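Local coordinates for coat protein (Sulfolobus turreted icosahedral virus, PDB 2BBD) that forms the icosahedral shell of an archaeal virus as its major capsid protein, whose structure points to common ancestry with eukaryotic and bacterial viruses, at residues A[41-54]-A[98-112]. Residues are numbered along the deposited sequence; the frame is centred on the assembly and turned at random.
Sequences ISNSGTAAVTLPSA and PAPGTSVPASGSVNL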
ATOM      1  N   ILE A  41     -21.807   7.654   8.350  1.00 23.46           N
ATOM      2  CA  ILE A  41     -22.491   6.527   7.734  1.00 22.26           C
ATOM      3  C   ILE A  41     -23.867   6.534   8.390  1.00 21.96           C
ATOM      4  O   ILE A  41     -23.974   6.540   9.613  1.00 22.78           O
ATOM      5  CB  ILE A  41     -21.760   5.187   8.012  1.00 20.53           C
ATOM      6  CG1 ILE A  41     -20.391   5.201   7.310  1.00 20.62           C
ATOM      7  CG2 ILE A  41     -22.610   4.007   7.508  1.00 21.45           C
ATOM      8  CD1 ILE A  41     -19.525   3.980   7.578  1.00 19.30           C
ATOM      9  N   SER A  42     -24.914   6.550   7.573  1.00 23.09           N
ATOM     10  CA  SER A  42     -26.277   6.601   8.088  1.00 24.57           C
ATOM     11  C   SER A  42     -27.136   5.399   7.773  1.00 23.87           C
ATOM     12  O   SER A  42     -26.950   4.733   6.757  1.00 23.37           O
ATOM     13  CB  SER A  42     -26.987   7.856   7.568  1.00 25.84           C
ATOM     14  OG  SER A  42     -26.500   9.014   8.211  1.00 30.15           O
ATOM     15  N   ASN A  43     -28.091   5.142   8.663  1.00 24.60           N
ATOM     16  CA  ASN A  43     -29.029   4.039   8.521  1.00 26.90           C
ATOM     17  C   ASN A  43     -30.443   4.607   8.618  1.00 29.39           C
ATOM     18  O   ASN A  43     -30.851   5.099   9.670  1.00 31.73           O
ATOM     19  CB  ASN A  43     -28.808   3.009   9.632  1.00 24.78           C
ATOM     20  CG  ASN A  43     -29.811   1.856   9.586  1.00 26.38           C
ATOM     21  OD1 ASN A  43     -30.616   1.747   8.658  1.00 23.95           O
ATOM     22  ND2 ASN A  43     -29.753   0.986  10.589  1.00 23.43           N
ATOM     23  N   SER A  44     -31.183   4.559   7.516  1.00 30.86           N
ATOM     24  CA  SER A  44     -32.550   5.070   7.522  1.00 33.89           C
ATOM     25  C   SER A  44     -33.553   3.923   7.582  1.00 34.17           C
ATOM     26  O   SER A  44     -34.759   4.140   7.494  1.00 35.68           O
ATOM     27  CB  SER A  44     -32.800   5.937   6.284  1.00 34.44           C
ATOM     28  OG  SER A  44     -32.652   5.186   5.098  1.00 37.72           O
ATOM     29  N   GLY A  45     -33.041   2.703   7.733  1.00 33.52           N
ATOM     30  CA  GLY A  45     -33.895   1.531   7.818  1.00 32.95           C
ATOM     31  C   GLY A  45     -34.631   1.444   9.149  1.00 33.48           C
ATOM     32  O   GLY A  45     -34.586   2.374   9.952  1.00 33.71           O
ATOM     33  N   THR A  46     -35.295   0.318   9.391  1.00 32.64           N
ATOM     34  CA  THR A  46     -36.069   0.121  10.617  1.00 35.06           C
ATOM     35  C   THR A  46     -35.314  -0.685  11.659  1.00 34.35           C
ATOM     36  O   THR A  46     -35.693  -0.714  12.831  1.00 35.61           O
ATOM     37  CB  THR A  46     -37.383  -0.628  10.334  1.00 35.92           C
ATOM     38  OG1 THR A  46     -37.082  -1.979   9.972  1.00 41.08           O
ATOM     39  CG2 THR A  46     -38.142   0.020   9.194  1.00 35.39           C
ATOM     40  N   ALA A  47     -34.256  -1.360  11.233  1.00 32.69           N
ATOM     41  CA  ALA A  47     -33.466  -2.155  12.160  1.00 29.11           C
ATOM     42  C   ALA A  47     -32.024  -1.664  12.185  1.00 28.93           C
ATOM     43  O   ALA A  47     -31.533  -1.103  11.199  1.00 27.01           O
ATOM     44  CB  ALA A  47     -33.518  -3.619  11.760  1.00 27.65           C
ATOM     45  N   ALA A  48     -31.359  -1.852  13.321  1.00 26.85           N
ATOM     46  CA  ALA A  48     -29.964  -1.445  13.455  1.00 25.30           C
ATOM     47  C   ALA A  48     -29.158  -2.327  12.522  1.00 24.13           C
ATOM     48  O   ALA A  48     -29.450  -3.518  12.373  1.00 23.00           O
ATOM     49  CB  ALA A  48     -29.485  -1.631  14.890  1.00 23.53           C
ATOM     50  N   VAL A  49     -28.151  -1.740  11.889  1.00 23.59           N
ATOM     51  CA  VAL A  49     -27.304  -2.478  10.968  1.00 22.43           C
ATOM     52  C   VAL A  49     -25.914  -2.661  11.552  1.00 22.79           C
ATOM     53  O   VAL A  49     -25.324  -1.729  12.101  1.00 24.38           O
ATOM     54  CB  VAL A  49     -27.170  -1.746   9.606  1.00 23.92           C
ATOM     55  CG1 VAL A  49     -26.163  -2.476   8.713  1.00 24.35           C
ATOM     56  CG2 VAL A  49     -28.536  -1.666   8.925  1.00 21.95           C
ATOM     57  N   THR A  50     -25.407  -3.878  11.458  1.00 22.55           N
ATOM     58  CA  THR A  50     -24.071  -4.162  11.934  1.00 22.25           C
ATOM     59  C   THR A  50     -23.171  -3.984  10.726  1.00 23.09           C
ATOM     60  O   THR A  50     -23.328  -4.686   9.731  1.00 24.66           O
ATOM     61  CB  THR A  50     -23.947  -5.604  12.424  1.00 25.28           C
ATOM     62  OG1 THR A  50     -24.868  -5.814  13.503  1.00 28.50           O
ATOM     63  CG2 THR A  50     -22.525  -5.884  12.905  1.00 24.12           C
ATOM     64  N   LEU A  51     -22.240  -3.039  10.799  1.00 22.46           N
ATOM     65  CA  LEU A  51     -21.330  -2.808   9.684  1.00 21.29           C
ATOM     66  C   LEU A  51     -20.488  -4.059   9.453  1.00 24.10           C
ATOM     67  O   LEU A  51     -20.246  -4.836  10.378  1.00 24.53           O
ATOM     68  CB  LEU A  51     -20.464  -1.572   9.965  1.00 19.44           C
ATOM     69  CG  LEU A  51     -21.319  -0.305   9.883  1.00 18.22           C
ATOM     70  CD1 LEU A  51     -20.620   0.899  10.485  1.00 15.25           C
ATOM     71  CD2 LEU A  51     -21.669  -0.059   8.415  1.00 20.49           C
ATOM     72  N   PRO A  52     -20.041  -4.278   8.208  1.00 26.26           N
ATOM     73  CA  PRO A  52     -19.232  -5.450   7.862  1.00 25.39           C
ATOM     74  C   PRO A  52     -17.910  -5.594   8.602  1.00 27.31           C
ATOM     75  O   PRO A  52     -17.446  -4.676   9.270  1.00 25.61           O
ATOM     76  CB  PRO A  52     -19.041  -5.313   6.349  1.00 25.29           C
ATOM     77  CG  PRO A  52     -19.128  -3.859   6.120  1.00 25.94           C
ATOM     78  CD  PRO A  52     -20.231  -3.405   7.035  1.00 25.70           C
ATOM     79  N   SER A  53     -17.315  -6.772   8.483  1.00 26.11           N
ATOM     80  CA  SER A  53     -16.044  -7.049   9.126  1.00 26.26           C
ATOM     81  C   SER A  53     -14.936  -6.454   8.265  1.00 25.39           C
ATOM     82  O   SER A  53     -15.201  -5.818   7.245  1.00 24.41           O
ATOM     83  CB  SER A  53     -15.836  -8.559   9.217  1.00 28.05           C
ATOM     84  OG  SER A  53     -15.698  -9.089   7.907  1.00 30.50           O
ATOM     85  N   ALA A  54     -13.696  -6.665   8.689  1.00 23.60           N
ATOM     86  CA  ALA A  54     -12.542  -6.202   7.940  1.00 21.88           C
ATOM     87  C   ALA A  54     -12.668  -6.846   6.553  1.00 22.02           C
ATOM     88  O   ALA A  54     -13.233  -7.932   6.418  1.00 24.54           O
ATOM     89  CB  ALA A  54     -11.271  -6.669   8.631  1.00 21.97           C
ATOM     90  N   PRO A  98     -15.680   4.004  11.220  1.00 20.66           N
ATOM     91  CA  PRO A  98     -15.927   3.176  12.407  1.00 21.25           C
ATOM     92  C   PRO A  98     -15.263   1.799  12.290  1.00 22.22           C
ATOM     93  O   PRO A  98     -15.011   1.314  11.185  1.00 22.15           O
ATOM     94  CB  PRO A  98     -17.450   3.070  12.429  1.00 21.31           C
ATOM     95  CG  PRO A  98     -17.766   2.951  10.978  1.00 19.24           C
ATOM     96  CD  PRO A  98     -16.872   4.026  10.352  1.00 19.42           C
ATOM     97  N   ALA A  99     -14.980   1.176  13.430  1.00 22.43           N
ATOM     98  CA  ALA A  99     -14.365  -0.143  13.444  1.00 23.61           C
ATOM     99  C   ALA A  99     -15.330  -1.150  12.835  1.00 25.55           C
ATOM    100  O   ALA A  99     -16.548  -0.989  12.912  1.00 28.08           O
ATOM    101  CB  ALA A  99     -14.020  -0.568  14.885  1.00 23.57           C
ATOM    102  N   PRO A 100     -14.791  -2.210  12.220  1.00 26.33           N
ATOM    103  CA  PRO A 100     -15.606  -3.254  11.601  1.00 25.18           C
ATOM    104  C   PRO A 100     -16.583  -3.801  12.646  1.00 24.57           C
ATOM    105  O   PRO A 100     -16.257  -3.854  13.823  1.00 24.55           O
ATOM    106  CB  PRO A 100     -14.574  -4.308  11.208  1.00 26.11           C
ATOM    107  CG  PRO A 100     -13.298  -3.547  11.093  1.00 25.07           C
ATOM    108  CD  PRO A 100     -13.364  -2.576  12.211  1.00 24.46           C
ATOM    109  N   GLY A 101     -17.777  -4.197  12.226  1.00 25.26           N
ATOM    110  CA  GLY A 101     -18.729  -4.744  13.174  1.00 26.15           C
ATOM    111  C   GLY A 101     -19.474  -3.711  13.998  1.00 25.99           C
ATOM    112  O   GLY A 101     -20.290  -4.063  14.843  1.00 28.28           O
ATOM    113  N   THR A 102     -19.191  -2.437  13.772  1.00 25.73           N
ATOM    114  CA  THR A 102     -19.880  -1.385  14.500  1.00 26.10           C
ATOM    115  C   THR A 102     -21.342  -1.354  14.054  1.00 27.14           C
ATOM    116  O   THR A 102     -21.656  -1.610  12.887  1.00 26.02           O
ATOM    117  CB  THR A 102     -19.241  -0.010  14.232  1.00 27.56           C
ATOM    118  OG1 THR A 102     -17.944   0.031  14.839  1.00 28.25           O
ATOM    119  CG2 THR A 102     -20.117   1.130  14.798  1.00 25.46           C
ATOM    120  N   SER A 103     -22.229  -1.036  14.985  1.00 23.71           N
ATOM    121  CA  SER A 103     -23.651  -0.984  14.694  1.00 24.26           C
ATOM    122  C   SER A 103     -24.130   0.435  14.402  1.00 24.04           C
ATOM    123  O   SER A 103     -23.768   1.376  15.098  1.00 25.58           O
ATOM    124  CB  SER A 103     -24.439  -1.556  15.879  1.00 26.32           C
ATOM    125  OG  SER A 103     -25.840  -1.391  15.705  1.00 32.56           O
ATOM    126  N   VAL A 104     -24.938   0.580  13.359  1.00 23.03           N
ATOM    127  CA  VAL A 104     -25.508   1.871  13.012  1.00 23.42           C
ATOM    128  C   VAL A 104     -26.985   1.757  13.385  1.00 24.27           C
ATOM    129  O   VAL A 104     -27.733   0.991  12.772  1.00 24.55           O
ATOM    130  CB  VAL A 104     -25.397   2.173  11.496  1.00 22.94           C
ATOM    131  CG1 VAL A 104     -25.861   3.595  11.223  1.00 22.53           C
ATOM    132  CG2 VAL A 104     -23.961   1.971  11.020  1.00 20.87           C
ATOM    133  N   PRO A 105     -27.415   2.503  14.409  1.00 24.78           N
ATOM    134  CA  PRO A 105     -28.806   2.487  14.874  1.00 25.21           C
ATOM    135  C   PRO A 105     -29.799   2.886  13.792  1.00 26.10           C
ATOM    136  O   PRO A 105     -29.478   3.690  12.913  1.00 25.44           O
ATOM    137  CB  PRO A 105     -28.797   3.493  16.023  1.00 24.19           C
ATOM    138  CG  PRO A 105     -27.398   3.387  16.542  1.00 27.04           C
ATOM    139  CD  PRO A 105     -26.585   3.349  15.280  1.00 25.16           C
ATOM    140  N   ALA A 106     -30.998   2.316  13.859  1.00 25.08           N
ATOM    141  CA  ALA A 106     -32.047   2.652  12.909  1.00 27.28           C
ATOM    142  C   ALA A 106     -32.271   4.151  13.064  1.00 27.69           C
ATOM    143  O   ALA A 106     -32.324   4.655  14.182  1.00 29.85           O
ATOM    144  CB  ALA A 106     -33.317   1.894  13.244  1.00 26.34           C
ATOM    145  N   SER A 107     -32.381   4.859  11.944  1.00 28.52           N
ATOM    146  CA  SER A 107     -32.579   6.304  11.964  1.00 30.46           C
ATOM    147  C   SER A 107     -31.415   7.023  12.647  1.00 31.13           C
ATOM    148  O   SER A 107     -31.558   8.145  13.134  1.00 31.34           O
ATOM    149  CB  SER A 107     -33.888   6.648  12.676  1.00 32.92           C
ATOM    150  OG  SER A 107     -34.991   6.093  11.985  1.00 36.19           O
ATOM    151  N   GLY A 108     -30.257   6.376  12.669  1.00 29.62           N
ATOM    152  CA  GLY A 108     -29.097   6.979  13.289  1.00 27.79           C
ATOM    153  C   GLY A 108     -27.898   6.952  12.366  1.00 26.63           C
ATOM    154  O   GLY A 108     -28.016   6.654  11.180  1.00 24.69           O
ATOM    155  N   SER A 109     -26.732   7.264  12.909  1.00 26.88           N
ATOM    156  CA  SER A 109     -25.525   7.248  12.106  1.00 27.50           C
ATOM    157  C   SER A 109     -24.297   7.181  12.995  1.00 26.99           C
ATOM    158  O   SER A 109     -24.391   7.364  14.217  1.00 26.06           O
ATOM    159  CB  SER A 109     -25.464   8.502  11.230  1.00 31.74           C
ATOM    160  OG  SER A 109     -25.402   9.661  12.035  1.00 34.76           O
ATOM    161  N   VAL A 110     -23.153   6.890  12.379  1.00 23.18           N
ATOM    162  CA  VAL A 110     -21.892   6.817  13.103  1.00 23.08           C
ATOM    163  C   VAL A 110     -20.838   7.652  12.371  1.00 22.83           C
ATOM    164  O   VAL A 110     -20.973   7.939  11.170  1.00 20.35           O
ATOM    165  CB  VAL A 110     -21.391   5.337  13.278  1.00 21.82           C
ATOM    166  CG1 VAL A 110     -22.346   4.569  14.202  1.00 20.87           C
ATOM    167  CG2 VAL A 110     -21.275   4.639  11.935  1.00 17.99           C
ATOM    168  N   ASN A 111     -19.799   8.054  13.099  1.00 22.74           N
ATOM    169  CA  ASN A 111     -18.743   8.876  12.514  1.00 22.26           C
ATOM    170  C   ASN A 111     -17.810   8.057  11.629  1.00 21.57           C
ATOM    171  O   ASN A 111     -17.459   6.929  11.957  1.00 21.62           O
ATOM    172  CB  ASN A 111     -17.917   9.558  13.613  1.00 22.74           C
ATOM    173  CG  ASN A 111     -18.775  10.316  14.602  1.00 25.42           C
ATOM    174  OD1 ASN A 111     -19.661  11.076  14.211  1.00 27.36           O
ATOM    175  ND2 ASN A 111     -18.508  10.126  15.898  1.00 26.94           N
ATOM    176  N   LEU A 112     -17.410   8.646  10.507  1.00 21.33           N
ATOM    177  CA  LEU A 112     -16.500   7.999   9.575  1.00 20.94           C
ATOM    178  C   LEU A 112     -15.201   8.812   9.486  1.00 22.24           C
ATOM    179  O   LEU A 112     -15.234  10.033   9.274  1.00 21.11           O
ATOM    180  CB  LEU A 112     -17.155   7.901   8.194  1.00 22.15           C
ATOM    181  CG  LEU A 112     -16.323   7.441   6.992  1.00 24.85           C
ATOM    182  CD1 LEU A 112     -15.917   5.962   7.123  1.00 25.43           C
ATOM    183  CD2 LEU A 112     -17.158   7.651   5.749  1.00 21.60           C
TER
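At one end of the first, N-terminal of the two viral jelly rolls, the buried amide of Asn-43 ties its own link, 44-48, to strand 103-104, beside the 105-108 turn. With CG anti to the backbone N (chi1 177°), this amide turns in between the two segments. Its ND2 gives one proton to Val-104 O (3.0 Å) and the other to Ala-47 O, both acceptors lying close to the amide plane. OD1 takes Gly-45 N at 2.8 Å, closing an Asx turn. Asparagine suits the place because its uncharged end both donates and accepts, and is short enough for OD1 to reach back to the N two residues on. Val-104 O is gripped twice, by Asn-43 ND2 and Val-49 N, from opposite faces of its carbonyl plane.

Strands 29-43 and 108-123 are antiparallel neighbours in a five-stranded sheet, and Ile-41 pairs with Val-110 through two backbone bonds. Beyond the turns the segments pair again as a small ribbon, where Val-104 N reaches Val-49 O at 2.7 Å. Apolar side chains pack between ribbon and sheet: Leu-51 CD1 lies 3.5 Å from Val-104 CG2 and 4.1 Å from Val-110 CG2. The Leu-51 side chain crosses Pro-98 at about a right angle, CD1 touching CG at 3.5 Å. Gly-101, third residue of the type II turn 99-102, where positive phi (80°) favours glycine, donates its N to Pro-52 O (3.0 Å). On the sheet's other face, Ser-42 OG bonds to Asn-147 of strand 145-158.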